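Local coordinates for protein putative isomerase (Streptomyces coelicolor A3, PDB 2OQH) that is a putative isomerase of the enolase superfamily, which may dehydrate D-glucarate to 5-dehydro-4-deoxy-D-glucarate, at residues T6-W11 and D66-S71; V12-L17 and G30-V35; R125-I130 and N342-V347; I181-R186 and E215-E220; W202-S207 and D224-I229. All blocks are in the same frame, centred on the assembly; numbering follows the deposited sequence.

In the fold
The contacts sample both halves of the chain. Contacts 1 and 2 belong to the N-terminal domain and share strand 5-15; Trp-11 O lies 2.8 Å from Val-35 N where they meet. Contact 3 joins the first barrel strand to a late one, and along the chain encloses contacts 4 and 5, centres about 18 Å apart. In enolase-superfamily relatives the active site lies where the N-terminal domain covers the C-terminal ends of the barrel strands; contact 2 lies on the N-terminal hairpin and contact 5 in the loops after strands 193-197 and 221-223, at those ends, nearest atoms about 17 Å apart. The sulfate, probably from the crystallisation liquor, sits at contact 3, just before the first barrel strand.

Contact 1. Residues T6-W11 and D66-S71; sequences TDVDVW and DLIGTS
Ile-68 reaches out of its loop and lays its terminal methyl against the backbone at the start of strand 5-15: CD1 comes to 3.2 Å from Thr-6 O and also rests on CA of Asp-7, 3.8 Å away. Two bends of about -60° (chi1 -59°, chi2 -54°) fold the chain back so that CD1, not the branch CG2, does most of this touching. Thr-6 answers with its main chain alone, its own side chain pointing away. Val-8, two residues on, turns toward the loop and uses CG2, the branch beside its backbone N. That methyl sits 4.1 Å from Ile-68 CD1 and the same distance from Leu-67 CD1, with the Val-8 and Leu-67 side chains crossing at about a right angle. The loop keeps its shape through a type II turn from Leu-67 to Thr-70, whose carbonyl Leu-67 O takes both N and OG1 of Thr-70 from one face, the latter at 2.6 Å. Gly-69 in that turn also pairs through its backbone with Ile-5. Around the contact, Thr-6 and Asp-7 form a classic beta bulge opposite Arg-39 of strand 31-40, Val-8 continues onto Val-36 and Ala-64, and the loop leads from helix 54-63 into helix 75-81.

Contact 2. Residues V12-L17 and G30-V35; sequences VVNLPL and GETRTV
Val-12 to Leu-15 and Glu-31 to Val-35 are the paired arms of an antiparallel beta hairpin in the N-terminal domain, the one whose connecting loop in enolase-superfamily relatives closes over the active site; here residues 22-29 of that loop are not modelled. Two hydrogen-bonded pairs, Val-13 with Arg-33 and Leu-15 with Glu-31, hold the arms together. Val-13 N reaches Arg-33 O at 2.8 Å, nearly straight at 172°, and Leu-15 N reaches Glu-31 O at 2.8 Å; each bond is returned by the partner's own N-H. Side chains alternate between the faces. On one, Val-12 CG1 meets Thr-32 CG2 at 3.7 Å, while Asn-14 and Thr-32 run side by side in the same direction. On the other, a chi1 of -57° sets Val-13 CG2 between its backbone N and carbonyl carbon, where it touches Val-35 CG2 at 4.2 Å. Leu-17, beyond the strand, turns back to set CD1 3.5 Å from Glu-31 CB. With a glycine replacing Thr-32, Val-12 CG1 would probably lose the methyl that covers it, and the Asn-14 side chain the hydroxyl beside it. Arg-33 sends its charge away to Glu-49, and the Thr-34 hydroxyl bonds to Trp-52 O. The grip between the arms is therefore chiefly main-chain and apolar, leaving those polar ends for the neighbouring parts of the domain.

Contact 3. Residues R125-I130 and N342-V347; sequences RDEVPI and NGRLRV. With SO4 (sulfate ion), chain E.
Val-128 and Leu-345 form the central hydrogen-bonded pair where strand 344-346 runs antiparallel to 127-134, the first strand of the barrel domain. Val-128 N reaches Leu-345 O at 2.8 Å, lying in the carbonyl plane, whereas Leu-345 N returns to Val-128 O from 45° above its plane. Ile-130 N to Gly-343 O extends the pairing at one end and Val-347 N to Asp-126 O at the other, and water 2 links the carbonyls of Ile-130 and Gly-343. On the face that carries Val-128 and Leu-345, Ile-130 CG2 packs 3.8 Å from Leu-345 CD1 with the side chains nearly perpendicular, and Val-128 CG2 meets Val-347 CG2 at 4.0 Å; Leu-310 of helix 303-315 covers Val-128 and Leu-345.

The other face carries Glu-127, Pro-129, Arg-344 and Arg-346. Glu-127 bends at chi2 (-59°), which lays its CG 3.4 Å above one face of the Arg-344 guanidinium, toward the rim. Its OE1 stays 4.0 Å from Arg-344 NE and well out of that plane, a charge attraction without a directed N-H. OE2 instead lies 3.2 Å from CG of Arg-346, alongside the aliphatic chain. Just before the strand, Arg-125 gives NE to O3 of a sulfate, probably from the crystallisation liquor, at 3.0 Å, the ion sitting at the guanidinium edge, while Thr-316 O and Pro-317 O take its other nitrogens. Strand 323-324 closes the barrel by pairing parallel with 127-134; strand 344-346 is an extra antiparallel partner, consistent with the barrel domain of the enolase superfamily.

Contact 4. Residues I181-R186 and E215-E220; sequences ILRAVR and EELDLE
Arg-186 and Leu-217 slide past each other in opposite directions where helix 175-188 of the beta/alpha barrel meets the turn that leads from helix 204-214 into strand 221-223. Leu-217 has the most surface buried here. Its CD1 lies over the helix backbone and side-chain roots, 3.8 Å from Leu-182 CB and about as far from Arg-183 N, while CD2 rests against CB and CG of Arg-186. The Arg-183 chain, extended from CG to NE, crosses Leu-217 at about a right angle and passes CG over CD1. Farther out it runs obliquely to Glu-216, the guanidinium and carboxylate planes 68° apart, and the salt bridge there is long: NE to OE1 is 3.9 Å. The contact buries NE without giving it a hydrogen-bonding partner. Nearby, Leu-219 packs on Leu-194 of strand 193-197.

In Arg-186, turns at chi2 (58°) and chi3 (78°) curl the chain over the CD2 methyl and bring the guanidinium to the Leu-217 carbonyl. NH1 bonds to Leu-189 O and Val-192 O, so one charged group ties together carbonyls from two successive connections of the barrel. NE donates to Leu-217 O at 2.8 Å, on a lone pair, with NH2 adding a weaker bond, and water 3, in the guanidinium plane, accepts from NH2 and donates to Asp-218 O, each at 2.9 Å.

Contact 5. Residues W202-S207 and D224-I229; sequences WSVPDS and DPCVGI
Pro-225 sets its CB against the indole of Trp-202, 3.7 Å from CE3, the two side chains crossing at about a right angle. The same CB touches Ser-207 OG at 3.5 Å, and this OG lies in the plane of the indole at its edge, so the proline fills the corner between the two. Its carbonyl also takes the Trp-202 N-H, at 3.0 Å. Cys-226 follows: its CB approaches Trp-202 O at 3.3 Å, and its SG meets Val-204 CG2 more loosely. At Val-227 a water takes over, accepting from Val-227 N and donating to Trp-202 O. The facing turn is fixed from within, Ser-203 being the N-cap of helix 204-214 with OG accepting from Asp-206 N. A chi1 of -69° puts Ser-207 OG beside its backbone N, from where it donates to Ser-203 O at 2.8 Å. If Ser-207 were an alanine, Ser-203 O would lose its side-chain donor and a small gap is likely to open beside Pro-225. Trp-202 NE1 is satisfied by Thr-172 O and Asp-178. Two loops following barrel strands 193-197 and 221-223 thus meet through one direct backbone bond, one water bridge and the Pro-225 corner, with Ser-207 OG committed to Ser-203 O.

Contact 1. Residues T6-W11 and D66-S71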
# COMPACT_ATOMS: atom_id res chain seq x y z
N THR A 6 -12.43 19.85 17.00
CA THR A 6 -11.94 21.10 17.55
C THR A 6 -10.60 21.50 16.95
O THR A 6 -10.33 22.69 16.75
CB THR A 6 -11.77 21.01 19.08
OG1 THR A 6 -11.03 19.82 19.41
CG2 THR A 6 -13.12 20.97 19.77
N ASP A 7 -9.76 20.51 16.65
CA ASP A 7 -8.45 20.81 16.10
C ASP A 7 -7.94 19.76 15.12
O ASP A 7 -8.25 18.58 15.23
CB ASP A 7 -7.42 20.94 17.23
CG ASP A 7 -7.79 22.01 18.24
OD1 ASP A 7 -7.62 23.21 17.94
OD2 ASP A 7 -8.28 21.64 19.33
N VAL A 8 -7.14 20.23 14.16
CA VAL A 8 -6.52 19.39 13.14
C VAL A 8 -5.07 19.84 13.09
O VAL A 8 -4.77 20.93 12.58
CB VAL A 8 -7.14 19.61 11.74
CG1 VAL A 8 -6.47 18.68 10.74
CG2 VAL A 8 -8.64 19.36 11.78
N ASP A 9 -4.17 19.03 13.64
CA ASP A 9 -2.75 19.37 13.66
C ASP A 9 -1.93 18.46 12.76
O ASP A 9 -2.17 17.25 12.70
CB ASP A 9 -2.24 19.31 15.09
CG ASP A 9 -2.88 20.36 15.97
OD1 ASP A 9 -2.68 21.56 15.67
OD2 ASP A 9 -3.58 20.00 16.94
N VAL A 10 -0.96 19.04 12.07
CA VAL A 10 -0.15 18.28 11.14
C VAL A 10 1.35 18.38 11.42
O VAL A 10 1.87 19.47 11.66
CB VAL A 10 -0.40 18.77 9.69
CG1 VAL A 10 0.16 17.76 8.70
CG2 VAL A 10 -1.90 18.98 9.47
N TRP A 11 2.02 17.24 11.39
CA TRP A 11 3.46 17.17 11.61
C TRP A 11 4.07 16.43 10.43
O TRP A 11 3.44 15.55 9.86
CB TRP A 11 3.80 16.37 12.87
CG TRP A 11 3.41 16.98 14.18
CD1 TRP A 11 4.18 17.79 14.98
CD2 TRP A 11 2.18 16.77 14.89
NE1 TRP A 11 3.50 18.09 16.14
CE2 TRP A 11 2.27 17.48 16.11
CE3 TRP A 11 1.01 16.06 14.61
CZ2 TRP A 11 1.23 17.49 17.05
CZ3 TRP A 11 -0.03 16.07 15.55
CH2 TRP A 11 0.09 16.78 16.75
N ASP A 66 -11.76 23.87 7.14
CA ASP A 66 -13.05 23.32 6.70
C ASP A 66 -13.57 22.18 7.58
O ASP A 66 -14.75 21.83 7.49
CB ASP A 66 -12.96 22.85 5.24
CG ASP A 66 -12.90 24.01 4.24
OD1 ASP A 66 -13.75 24.93 4.31
OD2 ASP A 66 -12.00 23.98 3.37
N LEU A 67 -12.72 21.60 8.42
CA LEU A 67 -13.13 20.49 9.29
C LEU A 67 -13.52 20.90 10.70
O LEU A 67 -14.17 20.13 11.42
CB LEU A 67 -12.01 19.45 9.40
CG LEU A 67 -11.70 18.58 8.18
CD1 LEU A 67 -10.22 18.21 8.20
CD2 LEU A 67 -12.57 17.34 8.20
N ILE A 68 -13.13 22.10 11.12
CA ILE A 68 -13.46 22.55 12.46
C ILE A 68 -14.97 22.72 12.64
O ILE A 68 -15.61 23.47 11.91
CB ILE A 68 -12.75 23.86 12.78
CG1 ILE A 68 -11.24 23.66 12.67
CG2 ILE A 68 -13.12 24.34 14.19
CD1 ILE A 68 -10.71 22.50 13.53
N GLY A 69 -15.54 22.01 13.61
CA GLY A 69 -16.96 22.11 13.86
C GLY A 69 -17.77 21.00 13.21
O GLY A 69 -18.99 20.92 13.39
N THR A 70 -17.09 20.14 12.46
CA THR A 70 -17.75 19.02 11.80
C THR A 70 -17.58 17.75 12.61
O THR A 70 -16.70 17.65 13.46
CB THR A 70 -17.17 18.75 10.39
OG1 THR A 70 -15.80 18.36 10.52
CG2 THR A 70 -17.26 20.00 9.53
N SER A 71 -18.44 16.78 12.35
CA SER A 71 -18.38 15.51 13.04
C SER A 71 -17.38 14.61 12.31
O SER A 71 -17.31 14.64 11.09
CB SER A 71 -19.76 14.85 13.03
OG SER A 71 -19.69 13.51 13.47

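Contact 2. Residues V12-L17 and G30-V35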
# COMPACT_ATOMS: atom_id res chain seq x y z
N VAL A 12 5.30 16.79 10.08
CA VAL A 12 6.02 16.09 9.03
C VAL A 12 7.20 15.49 9.79
O VAL A 12 7.86 16.19 10.56
CB VAL A 12 6.55 17.04 7.93
CG1 VAL A 12 7.42 16.26 6.95
CG2 VAL A 12 5.38 17.66 7.18
N VAL A 13 7.44 14.20 9.62
CA VAL A 13 8.51 13.54 10.34
C VAL A 13 9.40 12.67 9.46
O VAL A 13 8.99 12.23 8.39
CB VAL A 13 7.93 12.66 11.46
CG1 VAL A 13 7.07 13.50 12.40
CG2 VAL A 13 7.09 11.55 10.86
N ASN A 14 10.63 12.45 9.94
CA ASN A 14 11.61 11.61 9.25
C ASN A 14 11.91 10.45 10.19
O ASN A 14 12.32 10.67 11.33
CB ASN A 14 12.93 12.38 9.03
CG ASN A 14 12.83 13.44 7.95
OD1 ASN A 14 11.78 13.62 7.33
ND2 ASN A 14 13.94 14.15 7.73
N LEU A 15 11.70 9.22 9.73
CA LEU A 15 12.00 8.07 10.57
C LEU A 15 13.02 7.21 9.87
O LEU A 15 13.02 7.11 8.63
CB LEU A 15 10.75 7.26 10.89
CG LEU A 15 9.85 7.87 11.96
CD1 LEU A 15 9.12 9.06 11.38
CD2 LEU A 15 8.85 6.84 12.44
N PRO A 16 13.92 6.58 10.64
CA PRO A 16 14.96 5.71 10.08
C PRO A 16 14.38 4.41 9.54
O PRO A 16 13.33 3.95 9.99
CB PRO A 16 15.88 5.49 11.27
CG PRO A 16 14.91 5.40 12.41
CD PRO A 16 13.98 6.58 12.12
N LEU A 17 15.09 3.81 8.59
CA LEU A 17 14.69 2.54 8.01
C LEU A 17 15.88 1.61 8.04
O LEU A 17 17.02 2.04 7.86
CB LEU A 17 14.22 2.73 6.57
CG LEU A 17 12.95 3.54 6.37
CD1 LEU A 17 12.76 3.80 4.88
CD2 LEU A 17 11.76 2.80 6.95
N GLY A 30 16.43 6.61 5.09
CA GLY A 30 15.39 7.21 5.91
C GLY A 30 14.12 7.47 5.13
O GLY A 30 14.10 7.38 3.90
N GLU A 31 13.04 7.79 5.84
CA GLU A 31 11.76 8.04 5.20
C GLU A 31 10.99 9.22 5.81
O GLU A 31 11.07 9.48 7.02
CB GLU A 31 10.91 6.77 5.27
CG GLU A 31 9.54 6.90 4.67
CD GLU A 31 8.80 5.59 4.72
OE1 GLU A 31 8.93 4.78 3.76
OE2 GLU A 31 8.09 5.36 5.72
N THR A 32 10.25 9.94 4.97
CA THR A 32 9.48 11.08 5.43
C THR A 32 7.98 10.79 5.34
O THR A 32 7.51 10.27 4.33
CB THR A 32 9.84 12.34 4.60
OG1 THR A 32 11.21 12.69 4.83
CG2 THR A 32 8.96 13.51 5.00
N ARG A 33 7.24 11.13 6.39
CA ARG A 33 5.80 10.91 6.45
C ARG A 33 5.08 12.09 7.12
O ARG A 33 5.66 12.78 7.95
CB ARG A 33 5.48 9.64 7.24
CG ARG A 33 6.23 8.39 6.78
CD ARG A 33 5.71 7.88 5.45
NE ARG A 33 4.34 7.39 5.55
CZ ARG A 33 3.71 6.73 4.58
NH1 ARG A 33 4.33 6.48 3.44
NH2 ARG A 33 2.46 6.32 4.76
N THR A 34 3.83 12.29 6.74
CA THR A 34 3.01 13.36 7.32
C THR A 34 2.03 12.72 8.31
O THR A 34 1.33 11.76 7.96
CB THR A 34 2.20 14.11 6.24
OG1 THR A 34 3.09 14.90 5.43
CG2 THR A 34 1.16 15.02 6.88
N VAL A 35 2.00 13.23 9.53
CA VAL A 35 1.09 12.70 10.55
C VAL A 35 0.04 13.74 10.91
O VAL A 35 0.35 14.93 11.03
CB VAL A 35 1.85 12.31 11.84
CG1 VAL A 35 0.90 11.67 12.83
CG2 VAL A 35 2.99 11.36 11.50

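Contact 3. Residues R125-I130 and N342-V347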
# COMPACT_ATOMS: atom_id res chain seq x y z
N ARG A 125 -10.47 -12.53 8.79
CA ARG A 125 -9.12 -13.09 8.95
C ARG A 125 -8.41 -12.24 10.00
O ARG A 125 -8.65 -11.04 10.10
CB ARG A 125 -8.35 -13.08 7.62
CG ARG A 125 -8.02 -11.71 7.04
CD ARG A 125 -7.16 -11.87 5.78
NE ARG A 125 -7.85 -12.59 4.71
CZ ARG A 125 -8.81 -12.06 3.94
NH1 ARG A 125 -9.18 -10.81 4.13
NH2 ARG A 125 -9.39 -12.79 3.00
N ASP A 126 -7.53 -12.86 10.79
CA ASP A 126 -6.82 -12.12 11.84
C ASP A 126 -5.34 -11.94 11.57
O ASP A 126 -4.67 -11.13 12.22
CB ASP A 126 -7.02 -12.82 13.19
CG ASP A 126 -6.44 -14.22 13.21
OD1 ASP A 126 -6.62 -14.96 12.22
OD2 ASP A 126 -5.80 -14.59 14.23
N GLU A 127 -4.82 -12.69 10.60
CA GLU A 127 -3.41 -12.60 10.22
C GLU A 127 -3.28 -12.16 8.77
O GLU A 127 -3.99 -12.66 7.89
CB GLU A 127 -2.73 -13.96 10.41
CG GLU A 127 -2.58 -14.37 11.87
CD GLU A 127 -1.77 -13.36 12.67
OE1 GLU A 127 -0.68 -12.97 12.20
OE2 GLU A 127 -2.22 -12.96 13.77
N VAL A 128 -2.37 -11.22 8.53
CA VAL A 128 -2.16 -10.69 7.20
C VAL A 128 -0.76 -10.94 6.64
O VAL A 128 0.19 -10.27 7.03
CB VAL A 128 -2.38 -9.17 7.17
CG1 VAL A 128 -2.15 -8.64 5.77
CG2 VAL A 128 -3.77 -8.85 7.65
N PRO A 129 -0.63 -11.91 5.72
CA PRO A 129 0.66 -12.24 5.11
C PRO A 129 1.23 -11.06 4.31
O PRO A 129 0.47 -10.30 3.69
CB PRO A 129 0.32 -13.42 4.20
CG PRO A 129 -0.89 -14.02 4.84
CD PRO A 129 -1.68 -12.81 5.22
N ILE A 130 2.55 -10.90 4.33
CA ILE A 130 3.17 -9.82 3.56
C ILE A 130 4.19 -10.37 2.58
O ILE A 130 4.56 -11.53 2.65
CB ILE A 130 3.83 -8.76 4.48
CG1 ILE A 130 4.97 -9.38 5.29
CG2 ILE A 130 2.78 -8.16 5.40
CD1 ILE A 130 5.77 -8.36 6.05
N ASN A 342 6.80 -14.41 11.46
CA ASN A 342 6.72 -15.46 10.46
C ASN A 342 5.99 -15.02 9.19
O ASN A 342 5.07 -15.69 8.72
CB ASN A 342 6.03 -16.66 11.11
CG ASN A 342 5.91 -17.85 10.20
OD1 ASN A 342 6.86 -18.21 9.49
ND2 ASN A 342 4.74 -18.50 10.21
N GLY A 343 6.40 -13.88 8.63
CA GLY A 343 5.81 -13.37 7.40
C GLY A 343 4.37 -12.86 7.44
O GLY A 343 3.77 -12.61 6.39
N ARG A 344 3.82 -12.68 8.64
CA ARG A 344 2.45 -12.20 8.77
C ARG A 344 2.31 -11.10 9.83
O ARG A 344 3.02 -11.10 10.84
CB ARG A 344 1.51 -13.36 9.13
CG ARG A 344 1.66 -14.60 8.26
CD ARG A 344 0.58 -15.63 8.60
NE ARG A 344 0.65 -16.05 10.00
CZ ARG A 344 -0.29 -16.74 10.64
NH1 ARG A 344 -1.41 -17.10 10.01
NH2 ARG A 344 -0.11 -17.09 11.91
N LEU A 345 1.39 -10.16 9.59
CA LEU A 345 1.14 -9.08 10.53
C LEU A 345 -0.18 -9.36 11.23
O LEU A 345 -1.15 -9.77 10.59
CB LEU A 345 1.04 -7.73 9.81
CG LEU A 345 2.35 -7.09 9.35
CD1 LEU A 345 2.07 -5.97 8.37
CD2 LEU A 345 3.09 -6.55 10.56
N ARG A 346 -0.23 -9.16 12.54
CA ARG A 346 -1.46 -9.39 13.27
C ARG A 346 -2.25 -8.09 13.30
O ARG A 346 -1.68 -7.01 13.47
CB ARG A 346 -1.16 -9.86 14.70
CG ARG A 346 -2.41 -10.25 15.49
CD ARG A 346 -2.04 -10.96 16.78
NE ARG A 346 -1.37 -10.07 17.71
CZ ARG A 346 -0.65 -10.48 18.75
NH1 ARG A 346 -0.52 -11.78 18.99
NH2 ARG A 346 -0.08 -9.59 19.56
N VAL A 347 -3.56 -8.19 13.11
CA VAL A 347 -4.41 -7.01 13.12
C VAL A 347 -4.63 -6.51 14.55
O VAL A 347 -5.12 -7.25 15.40
CB VAL A 347 -5.78 -7.33 12.50
CG1 VAL A 347 -6.57 -6.04 12.31
CG2 VAL A 347 -5.61 -8.06 11.17
S SO4 E . -7.84 -16.23 3.85
O1 SO4 E . -7.30 -15.39 2.76
O2 SO4 E . -9.28 -16.46 3.63
O3 SO4 E . -7.63 -15.54 5.15
O4 SO4 E . -7.14 -17.53 3.87
O HOH W 1 1.43 -11.94 13.33
O HOH W 2 3.99 -14.13 3.91

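Contact 4. Residues I181-R186 and E215-E220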
# COMPACT_ATOMS: atom_id res chain seq x y z
N ILE A 181 16.76 -13.34 -13.90
CA ILE A 181 16.66 -13.37 -12.44
C ILE A 181 15.48 -14.21 -11.98
O ILE A 181 15.62 -15.08 -11.12
CB ILE A 181 16.51 -11.95 -11.87
CG1 ILE A 181 17.80 -11.17 -12.08
CG2 ILE A 181 16.14 -12.01 -10.39
CD1 ILE A 181 17.70 -9.73 -11.69
N LEU A 182 14.31 -13.94 -12.55
CA LEU A 182 13.10 -14.67 -12.18
C LEU A 182 13.24 -16.18 -12.39
O LEU A 182 12.75 -16.97 -11.58
CB LEU A 182 11.90 -14.12 -12.95
CG LEU A 182 11.56 -12.67 -12.61
CD1 LEU A 182 10.55 -12.11 -13.60
CD2 LEU A 182 11.01 -12.60 -11.18
N ARG A 183 13.90 -16.58 -13.46
CA ARG A 183 14.09 -18.00 -13.74
C ARG A 183 14.91 -18.64 -12.62
O ARG A 183 14.58 -19.72 -12.14
CB ARG A 183 14.82 -18.21 -15.08
CG ARG A 183 13.94 -17.98 -16.29
CD ARG A 183 14.76 -17.92 -17.57
NE ARG A 183 13.90 -17.84 -18.74
CZ ARG A 183 14.31 -17.49 -19.95
NH1 ARG A 183 15.59 -17.18 -20.16
NH2 ARG A 183 13.44 -17.44 -20.96
N ALA A 184 15.97 -17.95 -12.21
CA ALA A 184 16.85 -18.42 -11.15
C ALA A 184 16.09 -18.50 -9.83
O ALA A 184 16.15 -19.50 -9.12
CB ALA A 184 18.04 -17.49 -11.01
N VAL A 185 15.36 -17.43 -9.50
CA VAL A 185 14.61 -17.42 -8.27
C VAL A 185 13.58 -18.54 -8.23
O VAL A 185 13.47 -19.25 -7.23
CB VAL A 185 13.89 -16.06 -8.06
CG1 VAL A 185 13.01 -16.11 -6.82
CG2 VAL A 185 14.92 -14.97 -7.92
N ARG A 186 12.84 -18.72 -9.33
CA ARG A 186 11.83 -19.77 -9.40
C ARG A 186 12.45 -21.16 -9.26
O ARG A 186 11.89 -22.02 -8.58
CB ARG A 186 11.06 -19.70 -10.72
CG ARG A 186 10.15 -20.90 -10.98
CD ARG A 186 9.13 -21.07 -9.86
NE ARG A 186 8.02 -20.13 -9.98
CZ ARG A 186 7.25 -19.75 -8.97
NH1 ARG A 186 7.48 -20.21 -7.74
NH2 ARG A 186 6.24 -18.92 -9.18
N GLU A 215 5.91 -17.02 -18.78
CA GLU A 215 4.76 -17.90 -18.59
C GLU A 215 5.13 -19.25 -17.98
O GLU A 215 4.35 -19.82 -17.23
CB GLU A 215 4.04 -18.14 -19.92
CG GLU A 215 3.59 -16.88 -20.64
CD GLU A 215 2.76 -17.17 -21.87
OE1 GLU A 215 3.06 -18.14 -22.60
OE2 GLU A 215 1.81 -16.40 -22.13
N GLU A 216 6.31 -19.76 -18.29
CA GLU A 216 6.72 -21.06 -17.76
C GLU A 216 7.07 -21.04 -16.26
O GLU A 216 7.31 -22.09 -15.66
CB GLU A 216 7.90 -21.62 -18.56
CG GLU A 216 9.14 -20.75 -18.52
CD GLU A 216 10.31 -21.37 -19.27
OE1 GLU A 216 11.41 -20.77 -19.24
OE2 GLU A 216 10.13 -22.44 -19.90
N LEU A 217 7.10 -19.85 -15.67
CA LEU A 217 7.43 -19.70 -14.25
C LEU A 217 6.18 -19.60 -13.35
O LEU A 217 6.29 -19.55 -12.12
CB LEU A 217 8.31 -18.46 -14.05
CG LEU A 217 9.56 -18.39 -14.95
CD1 LEU A 217 10.33 -17.11 -14.68
CD2 LEU A 217 10.45 -19.60 -14.71
N ASP A 218 5.01 -19.57 -13.97
CA ASP A 218 3.74 -19.47 -13.26
C ASP A 218 3.74 -18.43 -12.13
O ASP A 218 3.51 -18.75 -10.96
CB ASP A 218 3.32 -20.84 -12.72
CG ASP A 218 1.93 -20.84 -12.12
OD1 ASP A 218 1.03 -20.17 -12.69
OD2 ASP A 218 1.73 -21.50 -11.08
N LEU A 219 3.98 -17.18 -12.49
CA LEU A 219 4.01 -16.09 -11.53
C LEU A 219 2.61 -15.76 -11.04
O LEU A 219 1.64 -15.91 -11.78
CB LEU A 219 4.60 -14.84 -12.17
CG LEU A 219 5.93 -14.97 -12.92
CD1 LEU A 219 6.23 -13.65 -13.64
CD2 LEU A 219 7.04 -15.33 -11.95
N GLU A 220 2.50 -15.31 -9.79
CA GLU A 220 1.20 -14.94 -9.26
C GLU A 220 0.66 -13.83 -10.17
O GLU A 220 -0.51 -13.83 -10.54
CB GLU A 220 1.31 -14.45 -7.82
CG GLU A 220 -0.00 -13.96 -7.25
CD GLU A 220 0.07 -13.72 -5.76
OE1 GLU A 220 1.20 -13.53 -5.25
OE2 GLU A 220 -1.00 -13.70 -5.11
O HOH W 3 3.74 -17.82 -8.17

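Contact 5. Residues W202-S207 and D224-I229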
# COMPACT_ATOMS: atom_id res chain seq x y z
N TRP A 202 9.00 -1.18 -19.04
CA TRP A 202 9.13 -1.89 -20.31
C TRP A 202 8.18 -1.36 -21.37
O TRP A 202 7.07 -0.91 -21.05
CB TRP A 202 8.83 -3.38 -20.16
CG TRP A 202 9.64 -4.14 -19.15
CD1 TRP A 202 10.83 -3.78 -18.60
CD2 TRP A 202 9.34 -5.44 -18.64
NE1 TRP A 202 11.29 -4.78 -17.77
CE2 TRP A 202 10.39 -5.81 -17.79
CE3 TRP A 202 8.27 -6.34 -18.84
CZ2 TRP A 202 10.42 -7.04 -17.12
CZ3 TRP A 202 8.30 -7.57 -18.17
CH2 TRP A 202 9.36 -7.91 -17.32
N SER A 203 8.60 -1.45 -22.63
CA SER A 203 7.76 -1.02 -23.74
C SER A 203 6.74 -2.14 -23.93
O SER A 203 6.93 -3.24 -23.39
CB SER A 203 8.59 -0.88 -25.01
OG SER A 203 9.05 -2.14 -25.46
N VAL A 204 5.68 -1.89 -24.68
CA VAL A 204 4.69 -2.94 -24.88
C VAL A 204 5.29 -4.16 -25.60
O VAL A 204 5.06 -5.30 -25.18
CB VAL A 204 3.47 -2.43 -25.65
CG1 VAL A 204 2.47 -3.55 -25.84
CG2 VAL A 204 2.82 -1.28 -24.88
N PRO A 205 6.05 -3.94 -26.69
CA PRO A 205 6.65 -5.06 -27.43
C PRO A 205 7.59 -5.88 -26.54
O PRO A 205 7.63 -7.10 -26.65
CB PRO A 205 7.40 -4.36 -28.57
CG PRO A 205 6.56 -3.15 -28.83
CD PRO A 205 6.26 -2.67 -27.42
N ASP A 206 8.36 -5.21 -25.69
CA ASP A 206 9.28 -5.91 -24.80
C ASP A 206 8.51 -6.61 -23.68
O ASP A 206 8.96 -7.63 -23.16
CB ASP A 206 10.32 -4.96 -24.20
CG ASP A 206 11.40 -4.57 -25.19
OD1 ASP A 206 11.88 -5.46 -25.93
OD2 ASP A 206 11.79 -3.39 -25.22
N SER A 207 7.35 -6.06 -23.32
CA SER A 207 6.52 -6.67 -22.28
C SER A 207 5.93 -7.98 -22.78
O SER A 207 5.79 -8.94 -22.01
CB SER A 207 5.40 -5.71 -21.85
OG SER A 207 5.92 -4.60 -21.15
N ASP A 224 2.41 -4.06 -13.52
CA ASP A 224 2.75 -2.88 -14.32
C ASP A 224 3.97 -2.98 -15.24
O ASP A 224 4.90 -2.19 -15.14
CB ASP A 224 2.97 -1.67 -13.39
CG ASP A 224 1.68 -1.18 -12.77
OD1 ASP A 224 0.72 -0.93 -13.53
OD2 ASP A 224 1.63 -1.05 -11.53
N PRO A 225 3.97 -3.94 -16.18
CA PRO A 225 5.14 -4.02 -17.06
C PRO A 225 5.30 -2.80 -17.97
O PRO A 225 6.42 -2.41 -18.30
CB PRO A 225 4.90 -5.31 -17.86
CG PRO A 225 3.38 -5.44 -17.86
CD PRO A 225 3.03 -5.05 -16.45
N CYS A 226 4.18 -2.18 -18.35
CA CYS A 226 4.21 -1.03 -19.25
C CYS A 226 3.26 0.08 -18.80
O CYS A 226 2.49 -0.10 -17.87
CB CYS A 226 3.82 -1.48 -20.66
SG CYS A 226 2.13 -2.12 -20.77
N VAL A 227 3.31 1.21 -19.49
CA VAL A 227 2.47 2.36 -19.15
C VAL A 227 1.10 2.37 -19.82
O VAL A 227 0.93 1.88 -20.93
CB VAL A 227 3.17 3.69 -19.55
CG1 VAL A 227 4.52 3.80 -18.87
CG2 VAL A 227 3.34 3.75 -21.05
N GLY A 228 0.13 2.94 -19.11
CA GLY A 228 -1.22 3.10 -19.63
C GLY A 228 -2.16 1.93 -19.80
O GLY A 228 -1.75 0.78 -19.99
N ILE A 229 -3.45 2.24 -19.75
CA ILE A 229 -4.50 1.25 -19.91
C ILE A 229 -4.36 0.61 -21.29
O ILE A 229 -4.54 -0.59 -21.44
CB ILE A 229 -5.90 1.90 -19.79
CG1 ILE A 229 -6.14 2.33 -18.34
CG2 ILE A 229 -6.98 0.92 -20.24
CD1 ILE A 229 -7.44 3.09 -18.14
O HOH W 4 5.41 1.28 -21.45